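PDB 3EO7: putative Nitroreductase, which binds flavin mononucleotide and probably acts as an FMN-dependent oxidoreductase of the nitroreductase family. Local coordinates for residues A[104-110]-A[172-177]; A[178-182]-A[269-275]; A[182-187]-A[453-458]. One frame throughout, in Å; residues are numbered along the deposited sequence.

Interaction 1. Residues A[104-110]-A[172-177]; sequences GGLYPAE and RSAWRY
The guanidinium of Arg-172 is met at its edge, in its own plane, by Tyr-107 O and Glu-110 OE2. NH1 donates to Tyr-107 O over 2.9 Å at 159°, nearly in line with the carbonyl bond. NH1 and NH2 also converge end-on on the single oxygen Glu-110 OE2, 2.8 Å from NH1, in a salt bridge whose carboxylate plane stands 84° from the guanidinium. OE2 receives NH1 on its anti lone pair and NH2 from above the carboxylate plane; the other oxygen, OE1, is hydrogen-bonded to Asn-127. An alanine here would remove both grips and is likely to leave the buried Glu-110 carboxylate short of its counter-charge and Tyr-107 O without this donor.

Further along the helix, Arg-176 CG lies over one face of the Tyr-177 ring, and Tyr-177 OH over the Arg-176 guanidinium. Leu-106 fits between Tyr-177 and Trp-175: CD1 reaches Tyr-177 CE2 at 3.6 Å, while CD2 lies 4.0 Å from Trp-175 CZ3. Two waters complete the seam, water 2 donating to both Leu-106 O and Arg-172 O, water 1 joining Gly-104 O to Arg-176 NH1.

The loop so held leads into strand 109-115 and carries Tyr-107, whose side chain turns from helix 170-177 to the bound FMN; the FMN-binding loop of this nitroreductase-family domain thus packs on that helix.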
loop_
_atom_site.group_PDB
_atom_site.type_symbol
_atom_site.label_atom_id
_atom_site.label_comp_id
_atom_site.label_asym_id
_atom_site.label_seq_id
_atom_site.Cartn_x
_atom_site.Cartn_y
_atom_site.Cartn_z
ATOM N N GLY A 104 -10.159 8.875 1.688
ATOM C CA GLY A 104 -11.004 9.923 1.152
ATOM C C GLY A 104 -11.460 9.748 -0.280
ATOM O O GLY A 104 -12.113 10.670 -0.842
ATOM N N GLY A 105 -11.139 8.617 -0.911
ATOM C CA GLY A 105 -11.444 8.430 -2.327
ATOM C C GLY A 105 -10.748 9.508 -3.156
ATOM O O GLY A 105 -11.316 10.035 -4.097
ATOM N N LEU A 106 -9.499 9.793 -2.833
ATOM C CA LEU A 106 -8.738 10.896 -3.443
ATOM C C LEU A 106 -7.722 10.499 -4.524
ATOM O O LEU A 106 -7.347 11.321 -5.365
ATOM C CB LEU A 106 -8.080 11.724 -2.325
ATOM C CG LEU A 106 -9.097 12.383 -1.375
ATOM C CD1 LEU A 106 -8.376 13.040 -0.188
ATOM C CD2 LEU A 106 -10.041 13.334 -2.102
ATOM N N TYR A 107 -7.266 9.252 -4.496
ATOM C CA TYR A 107 -6.400 8.685 -5.533
ATOM C C TYR A 107 -5.134 9.466 -5.861
ATOM O O TYR A 107 -4.898 9.823 -7.022
ATOM C CB TYR A 107 -7.213 8.363 -6.824
ATOM C CG TYR A 107 -8.403 7.569 -6.433
ATOM C CD1 TYR A 107 -8.261 6.264 -5.981
ATOM C CD2 TYR A 107 -9.669 8.150 -6.391
ATOM C CE1 TYR A 107 -9.368 5.525 -5.538
ATOM C CE2 TYR A 107 -10.761 7.424 -5.946
ATOM C CZ TYR A 107 -10.609 6.117 -5.512
ATOM O OH TYR A 107 -11.701 5.425 -5.023
ATOM N N PRO A 108 -4.282 9.674 -4.850
ATOM C CA PRO A 108 -3.003 10.360 -5.074
ATOM C C PRO A 108 -2.058 9.612 -6.031
ATOM O O PRO A 108 -1.265 10.246 -6.731
ATOM C CB PRO A 108 -2.394 10.449 -3.653
ATOM C CG PRO A 108 -3.001 9.262 -2.927
ATOM C CD PRO A 108 -4.427 9.236 -3.450
ATOM N N ALA A 109 -2.159 8.288 -6.102
ATOM C CA ALA A 109 -1.229 7.512 -6.929
ATOM C C ALA A 109 -1.494 7.615 -8.423
ATOM O O ALA A 109 -2.655 7.687 -8.860
ATOM C CB ALA A 109 -1.211 6.018 -6.489
ATOM N N GLU A 110 -0.399 7.675 -9.189
ATOM C CA GLU A 110 -0.434 7.630 -10.646
ATOM C C GLU A 110 0.484 6.491 -11.058
ATOM O O GLU A 110 1.563 6.311 -10.473
ATOM C CB GLU A 110 0.077 8.938 -11.318
ATOM C CG GLU A 110 -0.978 9.968 -11.421
ATOM C CD GLU A 110 -2.054 9.604 -12.413
ATOM O OE1 GLU A 110 -1.759 9.162 -13.568
ATOM O OE2 GLU A 110 -3.225 9.825 -12.064
ATOM N N ARG A 172 -3.783 15.924 -4.526
ATOM C CA ARG A 172 -4.980 15.098 -4.575
ATOM C C ARG A 172 -5.438 14.701 -3.150
ATOM O O ARG A 172 -6.647 14.690 -2.866
ATOM C CB ARG A 172 -4.749 13.865 -5.443
ATOM C CG ARG A 172 -4.646 14.177 -6.925
ATOM C CD ARG A 172 -4.537 12.857 -7.661
ATOM N NE ARG A 172 -4.309 13.090 -9.066
ATOM C CZ ARG A 172 -3.970 12.149 -9.939
ATOM N NH1 ARG A 172 -3.860 10.893 -9.535
ATOM N NH2 ARG A 172 -3.720 12.488 -11.213
ATOM N N SER A 173 -4.475 14.392 -2.276
ATOM C CA SER A 173 -4.775 14.034 -0.885
ATOM C C SER A 173 -4.694 15.251 0.026
ATOM O O SER A 173 -5.538 15.416 0.903
ATOM C CB SER A 173 -3.850 12.928 -0.384
ATOM O OG SER A 173 -4.098 11.726 -1.074
ATOM N N ALA A 174 -3.711 16.122 -0.204
ATOM C CA ALA A 174 -3.504 17.303 0.664
ATOM C C ALA A 174 -4.706 18.253 0.661
ATOM O O ALA A 174 -4.939 18.995 1.621
ATOM C CB ALA A 174 -2.186 18.050 0.291
ATOM N N TRP A 175 -5.428 18.269 -0.448
ATOM C CA TRP A 175 -6.653 19.067 -0.579
ATOM C C TRP A 175 -7.546 18.774 0.619
ATOM O O TRP A 175 -8.140 19.691 1.179
ATOM C CB TRP A 175 -7.334 18.777 -1.921
ATOM C CG TRP A 175 -8.730 19.339 -1.991
ATOM C CD1 TRP A 175 -9.074 20.614 -2.227
ATOM C CD2 TRP A 175 -9.944 18.625 -1.751
ATOM N NE1 TRP A 175 -10.452 20.760 -2.167
ATOM C CE2 TRP A 175 -11.004 19.543 -1.878
ATOM C CE3 TRP A 175 -10.239 17.297 -1.464
ATOM C CZ2 TRP A 175 -12.330 19.166 -1.739
ATOM C CZ3 TRP A 175 -11.560 16.921 -1.317
ATOM C CH2 TRP A 175 -12.584 17.839 -1.457
ATOM N N ARG A 176 -7.605 17.508 1.039
ATOM C CA ARG A 176 -8.380 17.151 2.212
ATOM C C ARG A 176 -7.590 17.083 3.513
ATOM O O ARG A 176 -8.027 17.621 4.537
ATOM C CB ARG A 176 -9.071 15.803 2.015
ATOM C CG ARG A 176 -9.827 15.376 3.297
ATOM C CD ARG A 176 -10.770 14.261 3.053
ATOM N NE ARG A 176 -11.282 13.768 4.339
ATOM C CZ ARG A 176 -12.263 12.875 4.468
ATOM N NH1 ARG A 176 -12.903 12.398 3.400
ATOM N NH2 ARG A 176 -12.618 12.470 5.691
ATOM N N TYR A 177 -6.439 16.420 3.482
ATOM C CA TYR A 177 -5.692 16.082 4.712
ATOM C C TYR A 177 -4.554 17.029 5.081
ATOM O O TYR A 177 -3.922 16.881 6.135
ATOM C CB TYR A 177 -5.154 14.658 4.593
ATOM C CG TYR A 177 -6.265 13.620 4.462
ATOM C CD1 TYR A 177 -7.068 13.295 5.552
ATOM C CD2 TYR A 177 -6.481 12.949 3.269
ATOM C CE1 TYR A 177 -8.088 12.370 5.430
ATOM C CE2 TYR A 177 -7.490 12.026 3.155
ATOM C CZ TYR A 177 -8.280 11.732 4.229
ATOM O OH TYR A 177 -9.274 10.798 4.060
HETATM O O HOH W 1 -12.664 12.961 0.450
HETATM O O HOH W 2 -8.137 13.941 -5.200
#

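Interaction 2. Residues A[178-182]-A[269-275]; sequences EDRAY and ELLKYFH
The backbones come closest where Asp-179, in the 3-10 turn after Glu-178 leaves helix 170-177 with positive phi, lies 4.9 Å from Leu-271 in the first turn of helix 270-276, CA to CA. Asp-179 OD1 accepts the Leu-271 amide over 3.1 Å at 159°, the N-H arriving from well above the carboxylate plane. Its other oxygen, OD2, takes the amide of Gly-268, so one carboxylate holds two backbone N-H groups around the start of helix 270-276.

Leu-271 CD1 then packs 3.6 Å from Ala-181 CB. Tyr-182 swings its ring across the next turn, its CG trans to the backbone N (chi1 -153°). Ring atom CD2 meets Phe-274 CD2 at 3.5 Å, near the phenylalanine plane at its edge, while the pair as a whole is oblique, with planes at 74°. At the far end the hydroxyl shares a 2.7 Å hydrogen bond with His-275 ND1, met at the rim of the imidazole; either atom may be the donor, and the bond fixes where the phenol ends.

Tyr-13 of helix 9-16 stacks on Phe-274. The arrangement is an aromatic cluster of Tyr-182, Phe-274 and His-275, joining the start of helix 181-202 to helix 270-276.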
loop_
_atom_site.group_PDB
_atom_site.type_symbol
_atom_site.label_atom_id
_atom_site.label_comp_id
_atom_site.label_asym_id
_atom_site.label_seq_id
_atom_site.Cartn_x
_atom_site.Cartn_y
_atom_site.Cartn_z
ATOM N N GLU A 178 -4.326 18.014 4.234
ATOM C CA GLU A 178 -3.253 18.973 4.448
ATOM C C GLU A 178 -1.960 18.208 4.718
ATOM O O GLU A 178 -1.681 17.250 3.988
ATOM C CB GLU A 178 -3.650 19.954 5.540
ATOM C CG GLU A 178 -4.911 20.757 5.147
ATOM C CD GLU A 178 -5.288 21.853 6.162
ATOM O OE1 GLU A 178 -5.605 21.534 7.312
ATOM O OE2 GLU A 178 -5.287 23.024 5.768
ATOM N N ASP A 179 -1.168 18.591 5.720
ATOM C CA ASP A 179 0.127 17.922 5.917
ATOM C C ASP A 179 0.004 16.435 6.265
ATOM O O ASP A 179 0.914 15.658 5.983
ATOM C CB ASP A 179 0.966 18.634 6.962
ATOM C CG ASP A 179 1.459 19.995 6.509
ATOM O OD1 ASP A 179 1.726 20.196 5.296
ATOM O OD2 ASP A 179 1.551 20.850 7.406
ATOM N N ARG A 180 -1.133 16.030 6.857
ATOM C CA ARG A 180 -1.351 14.609 7.199
ATOM C C ARG A 180 -1.452 13.739 5.959
ATOM O O ARG A 180 -1.408 12.522 6.037
ATOM C CB ARG A 180 -2.636 14.440 8.009
ATOM C CG ARG A 180 -2.665 15.205 9.316
ATOM C CD ARG A 180 -3.777 14.706 10.211
ATOM N NE ARG A 180 -3.696 15.257 11.568
ATOM C CZ ARG A 180 -4.271 16.372 11.988
ATOM N NH1 ARG A 180 -4.984 17.132 11.173
ATOM N NH2 ARG A 180 -4.132 16.743 13.258
ATOM N N ALA A 181 -1.667 14.371 4.795
ATOM C CA ALA A 181 -1.779 13.647 3.543
ATOM C C ALA A 181 -0.592 12.727 3.250
ATOM O O ALA A 181 -0.788 11.741 2.562
ATOM C CB ALA A 181 -1.999 14.587 2.334
ATOM N N TYR A 182 0.619 13.053 3.702
ATOM C CA TYR A 182 1.755 12.192 3.376
ATOM C C TYR A 182 1.579 10.767 3.907
ATOM O O TYR A 182 1.900 9.814 3.185
ATOM C CB TYR A 182 3.087 12.783 3.816
ATOM C CG TYR A 182 4.250 12.313 2.988
ATOM C CD1 TYR A 182 4.394 12.734 1.654
ATOM C CD2 TYR A 182 5.240 11.476 3.509
ATOM C CE1 TYR A 182 5.475 12.322 0.886
ATOM C CE2 TYR A 182 6.342 11.095 2.730
ATOM C CZ TYR A 182 6.456 11.516 1.443
ATOM O OH TYR A 182 7.549 11.129 0.708
ATOM N N GLU A 269 3.223 23.652 4.913
ATOM C CA GLU A 269 4.469 23.569 4.163
ATOM C C GLU A 269 5.258 22.319 4.501
ATOM O O GLU A 269 6.265 22.014 3.874
ATOM C CB GLU A 269 5.286 24.812 4.507
ATOM C CG GLU A 269 4.570 26.141 4.135
ATOM C CD GLU A 269 5.285 27.387 4.552
ATOM O OE1 GLU A 269 6.415 27.322 5.030
ATOM O OE2 GLU A 269 4.682 28.493 4.422
ATOM N N LEU A 270 4.785 21.556 5.492
ATOM C CA LEU A 270 5.515 20.417 5.972
ATOM C C LEU A 270 5.515 19.202 5.058
ATOM O O LEU A 270 6.538 18.513 4.960
ATOM C CB LEU A 270 4.985 20.062 7.368
ATOM C CG LEU A 270 5.671 18.905 8.081
ATOM C CD1 LEU A 270 7.115 19.189 8.370
ATOM C CD2 LEU A 270 4.858 18.605 9.375
ATOM N N LEU A 271 4.397 18.919 4.396
ATOM C CA LEU A 271 4.323 17.769 3.485
ATOM C C LEU A 271 5.393 17.861 2.380
ATOM O O LEU A 271 6.169 16.923 2.192
ATOM C CB LEU A 271 2.941 17.688 2.814
ATOM C CG LEU A 271 2.724 16.437 1.939
ATOM C CD1 LEU A 271 1.248 16.058 1.893
ATOM C CD2 LEU A 271 3.279 16.599 0.527
ATOM N N LYS A 272 5.463 18.982 1.665
ATOM C CA LYS A 272 6.437 19.080 0.571
ATOM C C LYS A 272 7.865 19.145 1.107
ATOM O O LYS A 272 8.783 18.539 0.520
ATOM C CB LYS A 272 6.127 20.222 -0.396
ATOM C CG LYS A 272 4.834 19.974 -1.164
ATOM C CD LYS A 272 4.599 21.010 -2.269
ATOM C CE LYS A 272 3.216 20.877 -2.892
ATOM N NZ LYS A 272 3.027 21.742 -4.047
ATOM N N TYR A 273 8.050 19.879 2.206
ATOM C CA TYR A 273 9.338 19.894 2.862
ATOM C C TYR A 273 9.761 18.439 3.139
ATOM O O TYR A 273 10.870 18.005 2.783
ATOM C CB TYR A 273 9.302 20.714 4.156
ATOM C CG TYR A 273 10.665 20.757 4.828
ATOM C CD1 TYR A 273 11.058 19.760 5.713
ATOM C CD2 TYR A 273 11.553 21.800 4.579
ATOM C CE1 TYR A 273 12.304 19.773 6.292
ATOM C CE2 TYR A 273 12.784 21.829 5.183
ATOM C CZ TYR A 273 13.177 20.780 6.026
ATOM O OH TYR A 273 14.412 20.804 6.642
ATOM N N PHE A 274 8.863 17.662 3.745
ATOM C CA PHE A 274 9.211 16.297 4.123
ATOM C C PHE A 274 9.550 15.412 2.910
ATOM O O PHE A 274 10.563 14.686 2.934
ATOM C CB PHE A 274 8.107 15.695 4.971
ATOM C CG PHE A 274 8.445 14.359 5.546
ATOM C CD1 PHE A 274 9.622 14.151 6.241
ATOM C CD2 PHE A 274 7.537 13.317 5.459
ATOM C CE1 PHE A 274 9.920 12.893 6.793
ATOM C CE2 PHE A 274 7.819 12.074 6.042
ATOM C CZ PHE A 274 9.026 11.863 6.680
ATOM N N HIS A 275 8.779 15.539 1.848
ATOM C CA HIS A 275 9.051 14.741 0.652
ATOM C C HIS A 275 10.413 15.107 0.060
ATOM O O HIS A 275 11.185 14.233 -0.307
ATOM C CB HIS A 275 7.982 14.891 -0.424
ATOM C CG HIS A 275 8.208 13.981 -1.578
ATOM N ND1 HIS A 275 7.949 12.626 -1.509
ATOM C CD2 HIS A 275 8.777 14.203 -2.791
ATOM C CE1 HIS A 275 8.340 12.059 -2.642
ATOM N NE2 HIS A 275 8.814 12.998 -3.445
#

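Interaction 3. Residues A[182-187]-A[453-458]; sequences YRRICL and YRYLHM
Cys-186 and His-457 meet where the two helices come together, CB to CB at 3.3 Å, a tight fit. The local axes approach to 7.9 Å at a signed crossing angle of -55°. Here the backbones also touch: Met-458 CA, of a selenomethionine, lies 3.4 Å from Cys-186 O in a CA-H...O contact, and its CG lies against the same oxygen. Leu-187 CG meets the His-457 ring at its edge, and Leu-187 CD2 packs against the His-457 carbonyl oxygen. Cys-186 SG lies over one face of the Tyr-182 ring, offset toward the rim, and Arg-183 CG comes 3.3 Å from Tyr-453 OH. Arg-454 CG and NE run up to Tyr-182 OH, itself hydrogen-bonded to His-275, the two side chains crossing at a slant.

A second layer sets the imidazole. His-457 ND1 donates to Tyr-453 O, one turn back on its own helix, over 3.0 Å at 155°. With chi1 -77° placing CG beside its own backbone N, the ring folds back so that CE1 sits 3.2 Å above one face of the Tyr-453 ring. Water 3, in the imidazole plane, bridges NE2, 2.8 Å away, and Arg-183 NH1.

Farther out, the arginines are held by other parts of the chain. Arg-183 makes a salt bridge with Asp-486 and is hydrogen-bonded to Thr-17, and Arg-454 makes one with Asp-215. Tyr-453 OH is hydrogen-bonded to His-14.

Leu-187 touches the bound FMN, so this packing reaches the cofactor pocket. Both imidazole nitrogens have polar partners, which fixes the ring's rotation, and ND1 acts as a donor, so its proton is placed there. The buried arginine charges are probably balanced by Asp-486 and Asp-215; the contact is mainly close packing, with a CA-H...O contact and a water bridge.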
loop_
_atom_site.group_PDB
_atom_site.type_symbol
_atom_site.label_atom_id
_atom_site.label_comp_id
_atom_site.label_asym_id
_atom_site.label_seq_id
_atom_site.Cartn_x
_atom_site.Cartn_y
_atom_site.Cartn_z
ATOM N N TYR A 182 0.619 13.053 3.702
ATOM C CA TYR A 182 1.755 12.192 3.376
ATOM C C TYR A 182 1.579 10.767 3.907
ATOM O O TYR A 182 1.900 9.814 3.185
ATOM C CB TYR A 182 3.087 12.783 3.816
ATOM C CG TYR A 182 4.250 12.313 2.988
ATOM C CD1 TYR A 182 4.394 12.734 1.654
ATOM C CD2 TYR A 182 5.240 11.476 3.509
ATOM C CE1 TYR A 182 5.475 12.322 0.886
ATOM C CE2 TYR A 182 6.342 11.095 2.730
ATOM C CZ TYR A 182 6.456 11.516 1.443
ATOM O OH TYR A 182 7.549 11.129 0.708
ATOM N N ARG A 183 1.016 10.605 5.120
ATOM C CA ARG A 183 0.726 9.270 5.636
ATOM C C ARG A 183 -0.253 8.560 4.701
ATOM O O ARG A 183 -0.011 7.431 4.273
ATOM C CB ARG A 183 0.064 9.345 7.020
ATOM C CG ARG A 183 0.922 9.955 8.097
ATOM C CD ARG A 183 0.040 10.083 9.310
ATOM N NE ARG A 183 0.622 10.621 10.526
ATOM C CZ ARG A 183 0.376 10.121 11.742
ATOM N NH1 ARG A 183 -0.318 8.995 11.889
ATOM N NH2 ARG A 183 0.867 10.715 12.815
ATOM N N ARG A 184 -1.353 9.246 4.379
ATOM C CA ARG A 184 -2.412 8.657 3.558
ATOM C C ARG A 184 -1.919 8.304 2.145
ATOM O O ARG A 184 -2.257 7.245 1.608
ATOM C CB ARG A 184 -3.656 9.571 3.466
ATOM C CG ARG A 184 -4.170 10.094 4.800
ATOM C CD ARG A 184 -4.601 9.020 5.774
ATOM N NE ARG A 184 -5.352 9.671 6.846
ATOM C CZ ARG A 184 -4.817 10.308 7.882
ATOM N NH1 ARG A 184 -3.520 10.268 8.143
ATOM N NH2 ARG A 184 -5.617 10.947 8.720
ATOM N N ILE A 185 -1.124 9.181 1.547
ATOM C CA ILE A 185 -0.571 8.938 0.230
ATOM C C ILE A 185 0.247 7.655 0.213
ATOM O O ILE A 185 0.131 6.827 -0.692
ATOM C CB ILE A 185 0.343 10.121 -0.176
ATOM C CG1 ILE A 185 -0.504 11.330 -0.587
ATOM C CG2 ILE A 185 1.281 9.741 -1.360
ATOM C CD1 ILE A 185 0.282 12.653 -0.679
ATOM N N CYS A 186 1.104 7.483 1.216
ATOM C CA CYS A 186 1.958 6.293 1.251
ATOM C C CYS A 186 1.151 5.019 1.507
ATOM O O CYS A 186 1.431 3.987 0.905
ATOM C CB CYS A 186 3.073 6.480 2.246
ATOM S SG CYS A 186 4.288 7.772 1.695
ATOM N N LEU A 187 0.173 5.097 2.403
ATOM C CA LEU A 187 -0.751 3.959 2.649
ATOM C C LEU A 187 -1.489 3.597 1.370
ATOM O O LEU A 187 -1.553 2.416 1.008
ATOM C CB LEU A 187 -1.749 4.298 3.762
ATOM C CG LEU A 187 -1.070 4.433 5.134
ATOM C CD1 LEU A 187 -2.029 5.133 6.122
ATOM C CD2 LEU A 187 -0.641 3.057 5.623
ATOM N N TYR A 453 10.020 6.450 6.535
ATOM C CA TYR A 453 8.627 6.793 6.748
ATOM C C TYR A 453 7.778 6.365 5.558
ATOM O O TYR A 453 6.652 5.853 5.738
ATOM C CB TYR A 453 8.482 8.298 7.010
ATOM C CG TYR A 453 7.203 8.657 7.738
ATOM C CD1 TYR A 453 7.133 8.610 9.113
ATOM C CD2 TYR A 453 6.082 9.052 7.039
ATOM C CE1 TYR A 453 5.969 8.958 9.808
ATOM C CE2 TYR A 453 4.935 9.435 7.702
ATOM C CZ TYR A 453 4.882 9.352 9.099
ATOM O OH TYR A 453 3.742 9.723 9.738
ATOM N N ARG A 454 8.283 6.619 4.342
ATOM C CA ARG A 454 7.596 6.179 3.128
ATOM C C ARG A 454 7.438 4.649 3.120
ATOM O O ARG A 454 6.383 4.123 2.856
ATOM C CB ARG A 454 8.427 6.517 1.887
ATOM C CG ARG A 454 8.738 7.952 1.694
ATOM C CD ARG A 454 9.434 8.071 0.320
ATOM N NE ARG A 454 10.009 9.377 0.138
ATOM C CZ ARG A 454 10.665 9.764 -0.966
ATOM N NH1 ARG A 454 10.809 8.922 -1.983
ATOM N NH2 ARG A 454 11.151 10.986 -1.034
ATOM N N TYR A 455 8.538 3.974 3.426
ATOM C CA TYR A 455 8.611 2.517 3.366
ATOM C C TYR A 455 7.628 1.877 4.319
ATOM O O TYR A 455 6.946 0.907 3.977
ATOM C CB TYR A 455 10.005 2.007 3.680
ATOM C CG TYR A 455 11.146 2.493 2.782
ATOM C CD1 TYR A 455 10.943 2.830 1.444
ATOM C CD2 TYR A 455 12.457 2.492 3.252
ATOM C CE1 TYR A 455 11.980 3.194 0.652
ATOM C CE2 TYR A 455 13.537 2.871 2.450
ATOM C CZ TYR A 455 13.289 3.228 1.127
ATOM O OH TYR A 455 14.325 3.590 0.277
ATOM N N LEU A 456 7.559 2.416 5.521
ATOM C CA LEU A 456 6.673 1.862 6.546
ATOM C C LEU A 456 5.205 1.914 6.122
ATOM O O LEU A 456 4.450 0.928 6.284
ATOM C CB LEU A 456 6.823 2.635 7.874
ATOM C CG LEU A 456 8.142 2.531 8.611
ATOM C CD1 LEU A 456 8.257 3.513 9.796
ATOM C CD2 LEU A 456 8.369 1.047 9.044
ATOM N N HIS A 457 4.791 3.077 5.627
ATOM C CA HIS A 457 3.399 3.313 5.272
ATOM C C HIS A 457 3.046 2.516 4.019
ATOM O O HIS A 457 1.977 1.914 3.962
ATOM C CB HIS A 457 3.125 4.821 5.146
ATOM C CG HIS A 457 2.997 5.501 6.468
ATOM N ND1 HIS A 457 4.093 5.875 7.228
ATOM C CD2 HIS A 457 1.904 5.843 7.188
ATOM C CE1 HIS A 457 3.671 6.435 8.347
ATOM N NE2 HIS A 457 2.352 6.412 8.361
HETATM N N MSE A 458 3.969 2.453 3.045
HETATM C CA MSE A 458 3.703 1.627 1.859
HETATM C C MSE A 458 3.594 0.143 2.250
HETATM O O MSE A 458 2.706 -0.569 1.776
HETATM C CB MSE A 458 4.732 1.848 0.771
HETATM C CG MSE A 458 4.516 3.187 0.070
HETATM SE SE MSE A 458 5.689 3.427 -1.467
HETATM C CE MSE A 458 7.345 3.778 -0.585
HETATM O O HOH W 3 -0.052 6.855 9.799
#

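Helix 181-202 is the common element: interactions 2 and 3 share Tyr-182 on its first turn, and interaction 1 uses the preceding helix, 170-177. The centres lie 11 to 13 Å apart. Along the chain, interaction 1 closes before the others open, whereas 2 and 3 alternate, 178-182 and 182-187 being followed by 269-275 and then 453-458. Direct packing links them: Pro-108 CB is 3.7 Å from Ile-185 CG1, and Phe-274 CZ is 3.6 Å from Tyr-453 CB. Interaction 3 joins the two nitroreductase-family regions. Interaction 1 supplies Gly-105 and Tyr-107, and interaction 3 Leu-187, to touch FMN, so the cofactor pocket draws on both contacts, while interaction 2 lies farther from it.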